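Local structure of hypothetical protein (Uncultured marine organism, 2OD5) at residues Met11-Ile16 with Gly52-Lys57; Glu36-Asn39 with Gly45-Ser48; Val62-Ile67 with Asn86-His91. The protein is of unknown function but probably binds nucleic acid, having the helix-turn-helix architecture with a beta hairpin seen in winged-helix proteins. All blocks are in the same frame, centred on the assembly; numbering follows the deposited sequence. Where two conformers were deposited one is given.

The three contacts trace a small winged-helix-like domain. Contact 1 packs helix 9-23 on helix 48-57, and contact 2, lying between its two segments in the sequence, ties the end of helix 31-39 to the loop leading into helix 48-57. Their centres are about 11 Å apart and they touch: Lys12 NZ makes a probable hydrogen bond with Gly45 O (2.7 Å). Contact 3 follows both, setting strand 61-71 of the hairpin against helix 85-91; its centre lies about 18 Å from that of contact 1 and about 21 Å from that of contact 2, which is on the opposite side of the chain's centre. Helices and projecting hairpin are thus two parts of one domain.

Contact 1. Residues Met11-Ile16 with Gly52-Lys57; sequences MKTVRI and GNVLSK. With EDO (1,2-ethanediol), chain F.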
HETATM    1  N   MSE A  11       0.283  16.451  -7.294  1.00 67.91           N
HETATM    2  CA  MSE A  11      -1.024  16.677  -6.684  1.00 66.95           C
HETATM    3  C   MSE A  11      -1.822  15.378  -6.597  1.00 60.91           C
HETATM    4  O   MSE A  11      -2.450  15.100  -5.581  1.00 57.55           O
HETATM    5  CB  MSE A  11      -1.835  17.708  -7.478  1.00 66.21           C
HETATM    6  CG  MSE A  11      -1.528  19.155  -7.122  1.00 72.61           C
HETATM    7 SE   MSE A  11      -2.230  20.449  -8.434  0.75 75.85          SE
HETATM    8  CE  MSE A  11      -3.993  20.786  -7.642  1.00 72.35           C
ATOM      9  N   LYS A  12      -1.822  14.608  -7.681  1.00 57.56           N
ATOM     10  CA  LYS A  12      -2.521  13.322  -7.694  1.00 56.36           C
ATOM     11  C   LYS A  12      -1.896  12.406  -6.655  1.00 56.07           C
ATOM     12  O   LYS A  12      -2.601  11.807  -5.848  1.00 56.71           O
ATOM     13  CB  LYS A  12      -2.456  12.654  -9.067  1.00 55.07           C
ATOM     14  CG  LYS A  12      -3.224  11.330  -9.116  1.00 54.49           C
ATOM     15  CD  LYS A  12      -3.428  10.854 -10.546  1.00 55.08           C
ATOM     16  CE  LYS A  12      -4.046   9.465 -10.614  1.00 49.15           C
ATOM     17  NZ  LYS A  12      -4.263   9.050 -12.023  1.00 45.07           N
ATOM     18  N   THR A  13      -0.570  12.313  -6.677  1.00 55.03           N
ATOM     19  CA  THR A  13       0.155  11.443  -5.752  1.00 55.81           C
ATOM     20  C   THR A  13      -0.131  11.825  -4.299  1.00 53.03           C
ATOM     21  O   THR A  13      -0.374  10.959  -3.468  1.00 51.90           O
ATOM     22  CB  THR A  13       1.678  11.423  -6.048  1.00 56.06           C
ATOM     23  OG1 THR A  13       1.891  10.805  -7.324  1.00 61.99           O
ATOM     24  CG2 THR A  13       2.436  10.629  -5.002  1.00 58.20           C
ATOM     25  N   VAL A  14      -0.144  13.113  -4.003  1.00 50.27           N
ATOM     26  CA  VAL A  14      -0.528  13.577  -2.668  1.00 48.89           C
ATOM     27  C   VAL A  14      -1.956  13.137  -2.266  1.00 47.14           C
ATOM     28  O   VAL A  14      -2.213  12.752  -1.121  1.00 46.12           O
ATOM     29  CB  VAL A  14      -0.457  15.115  -2.586  1.00 50.86           C
ATOM     30  CG1 VAL A  14      -1.096  15.627  -1.291  1.00 46.40           C
ATOM     31  CG2 VAL A  14       0.994  15.593  -2.723  1.00 50.96           C
ATOM     32  N   ARG A  15      -2.885  13.247  -3.206  1.00 45.00           N
ATOM     33  CA  ARG A  15      -4.264  12.824  -2.987  1.00 45.24           C
ATOM     34  C   ARG A  15      -4.322  11.319  -2.704  1.00 42.19           C
ATOM     35  O   ARG A  15      -5.042  10.864  -1.817  1.00 41.83           O
ATOM     36  CB  ARG A  15      -5.070  13.141  -4.246  1.00 45.74           C
ATOM     37  CG  ARG A  15      -6.566  13.201  -4.084  1.00 52.65           C
ATOM     38  CD  ARG A  15      -7.212  14.029  -5.234  1.00 52.63           C
ATOM     39  NE  ARG A  15      -6.688  13.670  -6.566  1.00 54.55           N
ATOM     40  CZ  ARG A  15      -7.227  12.772  -7.394  1.00 62.28           C
ATOM     41  NH1 ARG A  15      -8.318  12.089  -7.062  1.00 65.15           N
ATOM     42  NH2 ARG A  15      -6.655  12.543  -8.571  1.00 53.29           N
ATOM     43  N   ILE A  16      -3.574  10.563  -3.491  1.00 39.59           N
ATOM     44  CA  ILE A  16      -3.510   9.100  -3.358  1.00 40.26           C
ATOM     45  C   ILE A  16      -2.958   8.719  -1.984  1.00 39.13           C
ATOM     46  O   ILE A  16      -3.521   7.855  -1.309  1.00 37.00           O
ATOM     47  CB  ILE A  16      -2.669   8.481  -4.460  1.00 40.41           C
ATOM     48  CG1 ILE A  16      -3.404   8.595  -5.809  1.00 46.06           C
ATOM     49  CG2 ILE A  16      -2.431   6.997  -4.202  1.00 35.88           C
ATOM     50  CD1 ILE A  16      -2.658   7.971  -6.996  1.00 43.69           C
ATOM     51  N   GLY A  52       2.724   0.406  -6.015  1.00 31.59           N
ATOM     52  CA  GLY A  52       3.865  -0.142  -5.285  1.00 34.87           C
ATOM     53  C   GLY A  52       4.944   0.898  -5.065  1.00 34.03           C
ATOM     54  O   GLY A  52       5.529   0.970  -3.982  1.00 34.70           O
ATOM     55  N   ASN A  53       5.216   1.710  -6.096  1.00 33.91           N
ATOM     56  CA  ASN A  53       6.177   2.793  -5.973  1.00 34.96           C
ATOM     57  C   ASN A  53       5.737   3.842  -4.949  1.00 32.84           C
ATOM     58  O   ASN A  53       6.541   4.279  -4.111  1.00 34.00           O
ATOM     59  CB  ASN A  53       6.422   3.459  -7.332  1.00 37.04           C
ATOM     60  CG  ASN A  53       7.168   2.541  -8.295  1.00 49.02           C
ATOM     61  OD1 ASN A  53       7.857   1.614  -7.861  1.00 53.13           O
ATOM     62  ND2 ASN A  53       7.020   2.785  -9.607  1.00 49.39           N
ATOM     63  N   VAL A  54       4.473   4.235  -5.015  1.00 31.71           N
ATOM     64  CA  VAL A  54       3.932   5.221  -4.104  1.00 30.59           C
ATOM     65  C   VAL A  54       4.047   4.731  -2.669  1.00 31.03           C
ATOM     66  O   VAL A  54       4.432   5.478  -1.764  1.00 34.16           O
ATOM     67  CB  VAL A  54       2.447   5.527  -4.410  1.00 31.30           C
ATOM     68  CG1 VAL A  54       1.810   6.363  -3.261  1.00 33.98           C
ATOM     69  CG2 VAL A  54       2.326   6.221  -5.773  1.00 33.56           C
ATOM     70  N   LEU A  55       3.680   3.483  -2.449  1.00 29.27           N
ATOM     71  CA  LEU A  55       3.704   2.907  -1.096  1.00 29.96           C
ATOM     72  C   LEU A  55       5.119   2.843  -0.557  1.00 31.21           C
ATOM     73  O   LEU A  55       5.351   3.144   0.617  1.00 30.95           O
ATOM     74  CB  LEU A  55       3.075   1.500  -1.106  1.00 29.14           C
ATOM     75  CG  LEU A  55       1.561   1.412  -1.342  1.00 29.63           C
ATOM     76  CD1 LEU A  55       1.148  -0.068  -1.621  1.00 29.06           C
ATOM     77  CD2 LEU A  55       0.793   1.969  -0.187  1.00 29.97           C
ATOM     78  N   SER A  56       6.066   2.448  -1.404  1.00 30.29           N
ATOM     79  CA  SER A  56       7.493   2.363  -0.993  1.00 34.03           C
ATOM     80  C   SER A  56       8.075   3.714  -0.692  1.00 34.37           C
ATOM     81  O   SER A  56       8.829   3.879   0.298  1.00 37.93           O
ATOM     82  CB  SER A  56       8.329   1.718  -2.099  1.00 35.13           C
ATOM     83  OG  SER A  56       7.980   0.366  -2.217  1.00 47.63           O
ATOM     84  N   LYS A  57       7.732   4.697  -1.517  1.00 32.82           N
ATOM     85  CA  LYS A  57       8.269   6.048  -1.394  0.50 34.88           C
ATOM     86  C   LYS A  57       7.680   6.831  -0.212  1.00 33.98           C
ATOM     87  O   LYS A  57       8.329   7.716   0.337  1.00 32.95           O
ATOM     88  CB  LYS A  57       8.056   6.835  -2.695  0.50 36.83           C
ATOM     89  CG  LYS A  57       8.543   8.277  -2.609  0.50 39.09           C
ATOM     90  CD  LYS A  57       8.741   8.956  -3.951  0.50 38.46           C
ATOM     91  CE  LYS A  57       9.377  10.328  -3.720  0.50 43.16           C
ATOM     92  NZ  LYS A  57       9.174  11.240  -4.874  0.50 51.49           N
TER
HETATM   93  C1  EDO F 120      -4.898  15.444  -9.865  1.00 75.90           C
HETATM   94  O1  EDO F 120      -3.815  16.379  -9.777  1.00 75.81           O
HETATM   95  C2  EDO F 120      -5.948  15.808  -8.824  1.00 77.03           C
HETATM   96  O2  EDO F 120      -5.408  15.709  -7.500  1.00 74.82           O
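Thr13 and Val54 have the nearest CA atoms of the two segments, 7.5 Å apart; each segment keeps regular helical bonding, such as Ile16 N to Lys12 O and Lys57 N to Asn53 O. No hydrogen bond crosses between them, and the join is made by a few methyl groups. Val54 points at helix 9-23 and meets two residues nearly one turn apart: its CG1 makes the nearest approach to Ile16 CG2, 4.4 Å, and its CG2 the nearest to Thr13 CG2, 4.5 Å, so the methyls meet loosely. The Thr13 hydroxyl sits beside the backbone N (chi1 -66°), where OG1 bonds to Glu9 O within its own helix, and the same torsion puts CG2 anti to that N, facing Val54. In the tri-helical arrangement of helix-turn-helix domains, this is the packing of the first helix on the third, helix 48-57, which in relatives is the one that commonly reads DNA. Farther along helix 9-23, Ile20 also touches Val54, and Met42 from the loop after helix 31-39 touches Ile16. Away from the seam, Arg15 holds a 1,2-ethanediol molecule, probably from the crystallisation liquor. Its chain bends at chi3 (46°), and NE donates to O2 of the diol over 2.6 Å, from the guanidinium edge and near its plane, though the N-H...O angle is only 138°. The other hydroxyl, O1, rests 3.3 Å from Met11 CB, and the diol is further hydrogen-bonded to Glu7 N and Thr8 O.

Contact 2. Residues Glu36-Asn39 with Gly45-Ser48; sequences EHIN and GTTS
Asn39, at the end of helix 31-39, reaches over to Gly45 and Thr46 with its whole amide group. From CB the chain turns so that CG lies beside the backbone N and anti to the carbonyl carbon (chi1 -76°), which carries the amide across to the loop. CG itself is 3.6 Å from Thr46 O, just behind the atoms that bond. One branch, OD1, accepts from Thr46 N at 2.8 Å in a nearly straight bond (162°), with the donor tilted somewhat from the carbonyl plane. The other branch, ND2, donates to Thr46 O at 2.9 Å, and this acceptor lies close to the Asn39 amide plane. A single side chain thus takes up both the N-H and the C=O of one residue, and the pair of bonds fixes which way round the amide sits. The loop it grips joins the second and third helices of the helix-turn-helix; Thr47, next along, is the N-cap of helix 48-57: its side chain caps a backbone N in the first turn, and OG1 is further bonded to Gln50 OE1. With an alanine here instead of Asn39, the N-H and C=O of Thr46 would probably lose both mates and the loop would be less firmly tied to the helix. Gly45 is close as well: its CA is 3.2 Å from Asn39 OD1, and a CB there would clash with that oxygen, while its positive phi (71°) also suits a residue without a side chain. Beside this grip, Thr46 CG2 lies 3.8 Å from Asn39 OD1 and 4.1 Å from Ile38 CG2, the latter at a slant; Ile38 has two conformers, so that packing is less certain. Leu35, one turn earlier in helix 31-39, touches Thr46 as well.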
ATOM      1  N   GLU A  36      -7.758  -1.678  -5.113  1.00 29.99           N
ATOM      2  CA  GLU A  36      -9.185  -1.703  -5.372  1.00 30.07           C
ATOM      3  C   GLU A  36      -9.880  -0.515  -4.690  1.00 30.05           C
ATOM      4  O   GLU A  36     -10.745   0.132  -5.275  1.00 30.83           O
ATOM      5  CB  GLU A  36      -9.814  -3.041  -4.950  1.00 29.53           C
ATOM      6  CG  GLU A  36     -11.317  -3.107  -5.291  1.00 32.43           C
ATOM      7  CD  GLU A  36     -11.992  -4.464  -5.018  1.00 37.10           C
ATOM      8  OE1 GLU A  36     -11.373  -5.333  -4.377  1.00 38.43           O
ATOM      9  OE2 GLU A  36     -13.169  -4.612  -5.419  1.00 34.87           O
ATOM     10  N   HIS A  37      -9.476  -0.200  -3.467  1.00 29.65           N
ATOM     11  CA  HIS A  37     -10.058   0.920  -2.737  1.00 30.70           C
ATOM     12  C   HIS A  37      -9.803   2.230  -3.431  1.00 31.15           C
ATOM     13  O   HIS A  37     -10.720   3.013  -3.659  1.00 32.67           O
ATOM     14  CB  HIS A  37      -9.476   0.985  -1.316  1.00 31.60           C
ATOM     15  CG  HIS A  37      -9.984   2.153  -0.557  1.00 34.48           C
ATOM     16  ND1 HIS A  37     -11.293   2.231  -0.144  1.00 33.71           N
ATOM     17  CD2 HIS A  37      -9.406   3.335  -0.235  1.00 37.69           C
ATOM     18  CE1 HIS A  37     -11.482   3.394   0.462  1.00 40.82           C
ATOM     19  NE2 HIS A  37     -10.360   4.092   0.402  1.00 35.86           N
ATOM     20  N   ILE A  38      -8.542   2.508  -3.733  1.00 31.81           N
ATOM     21  CA  ILE A  38      -8.111   3.731  -4.420  0.50 32.45           C
ATOM     22  C   ILE A  38      -8.840   3.919  -5.749  1.00 33.44           C
ATOM     23  O   ILE A  38      -9.419   4.963  -6.061  1.00 34.57           O
ATOM     24  CB  ILE A  38      -6.576   3.642  -4.693  0.50 31.90           C
ATOM     25  CG1 ILE A  38      -5.780   3.815  -3.395  0.50 33.47           C
ATOM     26  CG2 ILE A  38      -6.109   4.689  -5.634  0.50 27.99           C
ATOM     27  CD1 ILE A  38      -6.033   5.139  -2.698  0.50 40.53           C
ATOM     28  N   ASN A  39      -8.781   2.879  -6.554  1.00 33.78           N
ATOM     29  CA  ASN A  39      -9.366   2.955  -7.872  1.00 31.97           C
ATOM     30  C   ASN A  39     -10.908   3.027  -7.870  1.00 34.05           C
ATOM     31  O   ASN A  39     -11.505   3.408  -8.878  1.00 36.38           O
ATOM     32  CB  ASN A  39      -8.871   1.804  -8.746  1.00 31.96           C
ATOM     33  CG  ASN A  39      -7.443   2.017  -9.258  1.00 30.84           C
ATOM     34  OD1 ASN A  39      -6.833   3.046  -8.992  1.00 34.03           O
ATOM     35  ND2 ASN A  39      -6.917   1.047 -10.005  1.00 33.57           N
ATOM     36  N   GLY A  45      -7.458   6.869 -11.298  1.00 30.06           N
ATOM     37  CA  GLY A  45      -6.815   5.964 -10.384  1.00 30.26           C
ATOM     38  C   GLY A  45      -5.392   5.653 -10.809  1.00 31.43           C
ATOM     39  O   GLY A  45      -4.737   6.470 -11.469  1.00 29.96           O
ATOM     40  N   THR A  46      -4.936   4.451 -10.462  1.00 32.57           N
ATOM     41  CA  THR A  46      -3.546   4.077 -10.683  1.00 32.56           C
ATOM     42  C   THR A  46      -3.421   2.606 -11.070  1.00 32.64           C
ATOM     43  O   THR A  46      -4.433   1.919 -11.303  1.00 31.38           O
ATOM     44  CB  THR A  46      -2.718   4.438  -9.407  1.00 35.59           C
ATOM     45  OG1 THR A  46      -1.315   4.360  -9.673  1.00 41.18           O
ATOM     46  CG2 THR A  46      -3.106   3.570  -8.220  1.00 32.98           C
ATOM     47  N   THR A  47      -2.184   2.146 -11.197  1.00 31.96           N
ATOM     48  CA  THR A  47      -1.882   0.770 -11.560  1.00 33.79           C
ATOM     49  C   THR A  47      -1.187   0.100 -10.396  1.00 33.16           C
ATOM     50  O   THR A  47      -0.678   0.782  -9.495  1.00 30.96           O
ATOM     51  CB  THR A  47      -0.932   0.710 -12.764  1.00 34.73           C
ATOM     52  OG1 THR A  47       0.322   1.303 -12.432  1.00 34.69           O
ATOM     53  CG2 THR A  47      -1.516   1.430 -13.991  1.00 38.32           C
ATOM     54  N   SER A  48      -1.123  -1.230 -10.407  1.00 32.81           N
ATOM     55  CA  SER A  48      -0.478  -1.910  -9.272  1.00 32.94           C
ATOM     56  C   SER A  48       1.004  -1.555  -9.246  1.00 33.67           C
ATOM     57  O   SER A  48       1.588  -1.395  -8.161  1.00 33.34           O
ATOM     58  CB  SER A  48      -0.693  -3.426  -9.349  1.00 35.52           C
ATOM     59  OG  SER A  48      -0.309  -3.899 -10.620  1.00 40.31           O
TER

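Contact 3. Residues Val62-Ile67 with Asn86-His91; sequences VKVGYI and NWVAEH
Strand 61-71 belongs to the long antiparallel hairpin that probably corresponds to the wing of a winged-helix domain, and helix 85-91 follows its second strand and folds back against the first. The contact rests on three valines. Val62 and Val64, two residues apart in the strand, both point at the helix, and Val88 answers with one methyl group: its CG2 lies 3.7 Å from Val62 CG2 and 3.9 Å from Val64 CG1. That methyl is set beside the backbone N of Val88, because CG1 takes the place anti to it (chi1 -178°). Val64 and Val88 run past each other in opposite directions, whereas Val62 meets Val88 at a slant. The strand is irregular here: Val64 and Gly65 both face Glu81 of strand 75-84, forming a classic beta bulge. Pro28 touches Val64 and also Trp87, and Trp95 covers part of Val88.

Beside this patch two aromatic side chains of the helix also meet. The Val88 methyl CG2 lies at the edge of the Trp87 ring, in its plane. Over one face of the same ring comes His91, whose ND1 is 3.3 Å above the indole plane and offset toward its rim. ND1 donates to Trp87 O at 3.0 Å, with the carbonyl oxygen nearly in the imidazole plane, and this bond holds the rotation of the imidazole against the indole; the backbone N of His91 is a second donor to the same oxygen. Across the strand-helix seam itself, by contrast, no hydrogen bond forms, so the hold between hairpin and helix in this region comes from apolar packing of methyl groups and depends on shape more than on direction.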
ATOM      1  N   VAL A  62       4.389   1.710   5.796  1.00 31.35           N
ATOM      2  CA  VAL A  62       5.478   0.739   5.938  1.00 32.90           C
ATOM      3  C   VAL A  62       5.083  -0.693   5.531  1.00 30.67           C
ATOM      4  O   VAL A  62       3.961  -1.111   5.739  1.00 28.74           O
ATOM      5  CB  VAL A  62       6.018   0.689   7.346  1.00 34.75           C
ATOM      6  CG1 VAL A  62       6.559   2.079   7.766  1.00 37.42           C
ATOM      7  CG2 VAL A  62       4.983   0.230   8.327  1.00 31.96           C
ATOM      8  N   LYS A  63       6.015  -1.433   4.939  1.00 30.30           N
ATOM      9  CA  LYS A  63       5.713  -2.805   4.508  1.00 30.74           C
ATOM     10  C   LYS A  63       5.865  -3.745   5.695  1.00 30.36           C
ATOM     11  O   LYS A  63       6.940  -3.791   6.317  1.00 33.61           O
ATOM     12  CB  LYS A  63       6.692  -3.225   3.421  1.00 31.04           C
ATOM     13  CG  LYS A  63       6.260  -4.464   2.666  1.00 31.91           C
ATOM     14  CD  LYS A  63       7.398  -5.028   1.850  1.00 38.49           C
ATOM     15  CE  LYS A  63       7.424  -4.571   0.430  1.00 50.79           C
ATOM     16  NZ  LYS A  63       6.513  -5.265  -0.482  1.00 48.06           N
ATOM     17  N   VAL A  64       4.802  -4.464   6.041  1.00 28.89           N
ATOM     18  CA  VAL A  64       4.793  -5.303   7.224  1.00 27.50           C
ATOM     19  C   VAL A  64       4.776  -6.801   6.923  1.00 27.45           C
ATOM     20  O   VAL A  64       4.912  -7.609   7.825  1.00 28.23           O
ATOM     21  CB  VAL A  64       3.613  -4.970   8.157  1.00 30.73           C
ATOM     22  CG1 VAL A  64       3.770  -3.522   8.698  1.00 30.15           C
ATOM     23  CG2 VAL A  64       2.302  -5.136   7.474  1.00 30.90           C
ATOM     24  N   GLY A  65       4.626  -7.143   5.666  1.00 27.98           N
ATOM     25  CA  GLY A  65       4.641  -8.542   5.262  1.00 28.73           C
ATOM     26  C   GLY A  65       4.625  -8.728   3.780  1.00 27.60           C
ATOM     27  O   GLY A  65       4.333  -7.805   3.023  1.00 27.16           O
ATOM     28  N   TYR A  66       4.929  -9.963   3.378  1.00 26.02           N
ATOM     29  CA  TYR A  66       5.140 -10.323   2.005  0.50 27.03           C
ATOM     30  C   TYR A  66       4.838 -11.818   1.826  1.00 25.87           C
ATOM     31  O   TYR A  66       5.277 -12.569   2.701  1.00 24.84           O
ATOM     32  CB  TYR A  66       6.634 -10.053   1.808  0.50 27.48           C
ATOM     33  CG  TYR A  66       7.258 -10.368   0.482  0.50 30.84           C
ATOM     34  CD1 TYR A  66       8.053 -11.491   0.328  0.50 33.26           C
ATOM     35  CD2 TYR A  66       7.120  -9.504  -0.599  0.50 33.91           C
ATOM     36  CE1 TYR A  66       8.667 -11.771  -0.878  0.50 35.91           C
ATOM     37  CE2 TYR A  66       7.737  -9.778  -1.819  0.50 37.16           C
ATOM     38  CZ  TYR A  66       8.507 -10.911  -1.940  0.50 35.17           C
ATOM     39  OH  TYR A  66       9.111 -11.213  -3.132  0.50 42.04           O
ATOM     40  N   ILE A  67       4.228 -12.193   0.707  1.00 28.87           N
ATOM     41  CA  ILE A  67       4.202 -13.562   0.196  1.00 27.58           C
ATOM     42  C   ILE A  67       4.622 -13.488  -1.252  1.00 27.56           C
ATOM     43  O   ILE A  67       4.082 -12.702  -2.021  1.00 29.22           O
ATOM     44  CB  ILE A  67       2.797 -14.181   0.274  1.00 29.62           C
ATOM     45  CG1 ILE A  67       2.345 -14.309   1.727  1.00 33.80           C
ATOM     46  CG2 ILE A  67       2.743 -15.597  -0.353  1.00 29.79           C
ATOM     47  CD1 ILE A  67       0.861 -14.521   1.840  1.00 36.31           C
ATOM     48  N   ASN A  86       2.286   4.777  12.238  1.00 25.90           N
ATOM     49  CA  ASN A  86       1.650   4.975  13.526  1.00 26.16           C
ATOM     50  C   ASN A  86       0.880   3.745  14.000  1.00 26.76           C
ATOM     51  O   ASN A  86       0.893   3.417  15.206  1.00 28.61           O
ATOM     52  CB  ASN A  86       0.743   6.202  13.507  1.00 26.39           C
ATOM     53  CG  ASN A  86       1.503   7.485  13.635  1.00 27.32           C
ATOM     54  OD1 ASN A  86       2.389   7.628  14.478  1.00 28.40           O
ATOM     55  ND2 ASN A  86       1.130   8.459  12.814  1.00 28.89           N
ATOM     56  N   TRP A  87       0.241   3.043  13.082  1.00 29.41           N
ATOM     57  CA  TRP A  87      -0.439   1.797  13.444  1.00 32.05           C
ATOM     58  C   TRP A  87       0.583   0.803  14.015  1.00 31.14           C
ATOM     59  O   TRP A  87       0.381   0.206  15.074  1.00 31.55           O
ATOM     60  CB  TRP A  87      -1.143   1.186  12.237  1.00 31.48           C
ATOM     61  CG  TRP A  87      -1.974  -0.010  12.612  1.00 36.81           C
ATOM     62  CD1 TRP A  87      -3.313  -0.025  12.926  1.00 37.13           C
ATOM     63  CD2 TRP A  87      -1.515  -1.347  12.721  1.00 36.52           C
ATOM     64  NE1 TRP A  87      -3.705  -1.310  13.243  1.00 39.58           N
ATOM     65  CE2 TRP A  87      -2.613  -2.135  13.137  1.00 36.91           C
ATOM     66  CE3 TRP A  87      -0.263  -1.963  12.535  1.00 33.75           C
ATOM     67  CZ2 TRP A  87      -2.495  -3.488  13.373  1.00 40.42           C
ATOM     68  CZ3 TRP A  87      -0.152  -3.310  12.772  1.00 40.56           C
ATOM     69  CH2 TRP A  87      -1.268  -4.061  13.171  1.00 39.41           C
ATOM     70  N   VAL A  88       1.705   0.649  13.325  1.00 28.31           N
ATOM     71  CA  VAL A  88       2.744  -0.236  13.804  1.00 29.91           C
ATOM     72  C   VAL A  88       3.294   0.216  15.149  1.00 29.57           C
ATOM     73  O   VAL A  88       3.515  -0.607  16.041  1.00 32.31           O
ATOM     74  CB  VAL A  88       3.908  -0.387  12.793  1.00 29.97           C
ATOM     75  CG1 VAL A  88       4.966  -1.366  13.322  1.00 35.14           C
ATOM     76  CG2 VAL A  88       3.378  -0.851  11.443  1.00 31.37           C
ATOM     77  N   ALA A  89       3.511   1.514  15.324  1.00 29.53           N
ATOM     78  CA  ALA A  89       4.036   2.015  16.587  1.00 31.08           C
ATOM     79  C   ALA A  89       3.105   1.652  17.749  1.00 31.92           C
ATOM     80  O   ALA A  89       3.547   1.338  18.865  1.00 33.03           O
ATOM     81  CB  ALA A  89       4.242   3.543  16.510  1.00 29.36           C
ATOM     82  N   GLU A  90       1.807   1.709  17.484  1.00 33.15           N
ATOM     83  CA  GLU A  90       0.794   1.479  18.492  1.00 37.92           C
ATOM     84  C   GLU A  90       0.607  -0.016  18.758  1.00 40.76           C
ATOM     85  O   GLU A  90       0.434  -0.423  19.901  1.00 43.57           O
ATOM     86  CB  GLU A  90      -0.531   2.127  18.072  1.00 39.42           C
ATOM     87  CG  GLU A  90      -0.500   3.677  18.080  1.00 45.07           C
ATOM     88  N   HIS A  91       0.686  -0.835  17.725  1.00 40.10           N
ATOM     89  CA  HIS A  91       0.385  -2.265  17.853  1.00 40.44           C
ATOM     90  C   HIS A  91       1.594  -3.164  18.008  1.00 43.81           C
ATOM     91  O   HIS A  91       1.464  -4.299  18.481  1.00 47.09           O
ATOM     92  CB  HIS A  91      -0.454  -2.730  16.660  1.00 41.75           C
ATOM     93  CG  HIS A  91      -1.836  -2.163  16.672  1.00 43.48           C
ATOM     94  ND1 HIS A  91      -2.108  -0.870  16.284  1.00 44.04           N
ATOM     95  CD2 HIS A  91      -3.011  -2.690  17.084  1.00 44.96           C
ATOM     96  CE1 HIS A  91      -3.397  -0.631  16.436  1.00 46.54           C
ATOM     97  NE2 HIS A  91      -3.968  -1.721  16.919  1.00 49.95           N
TER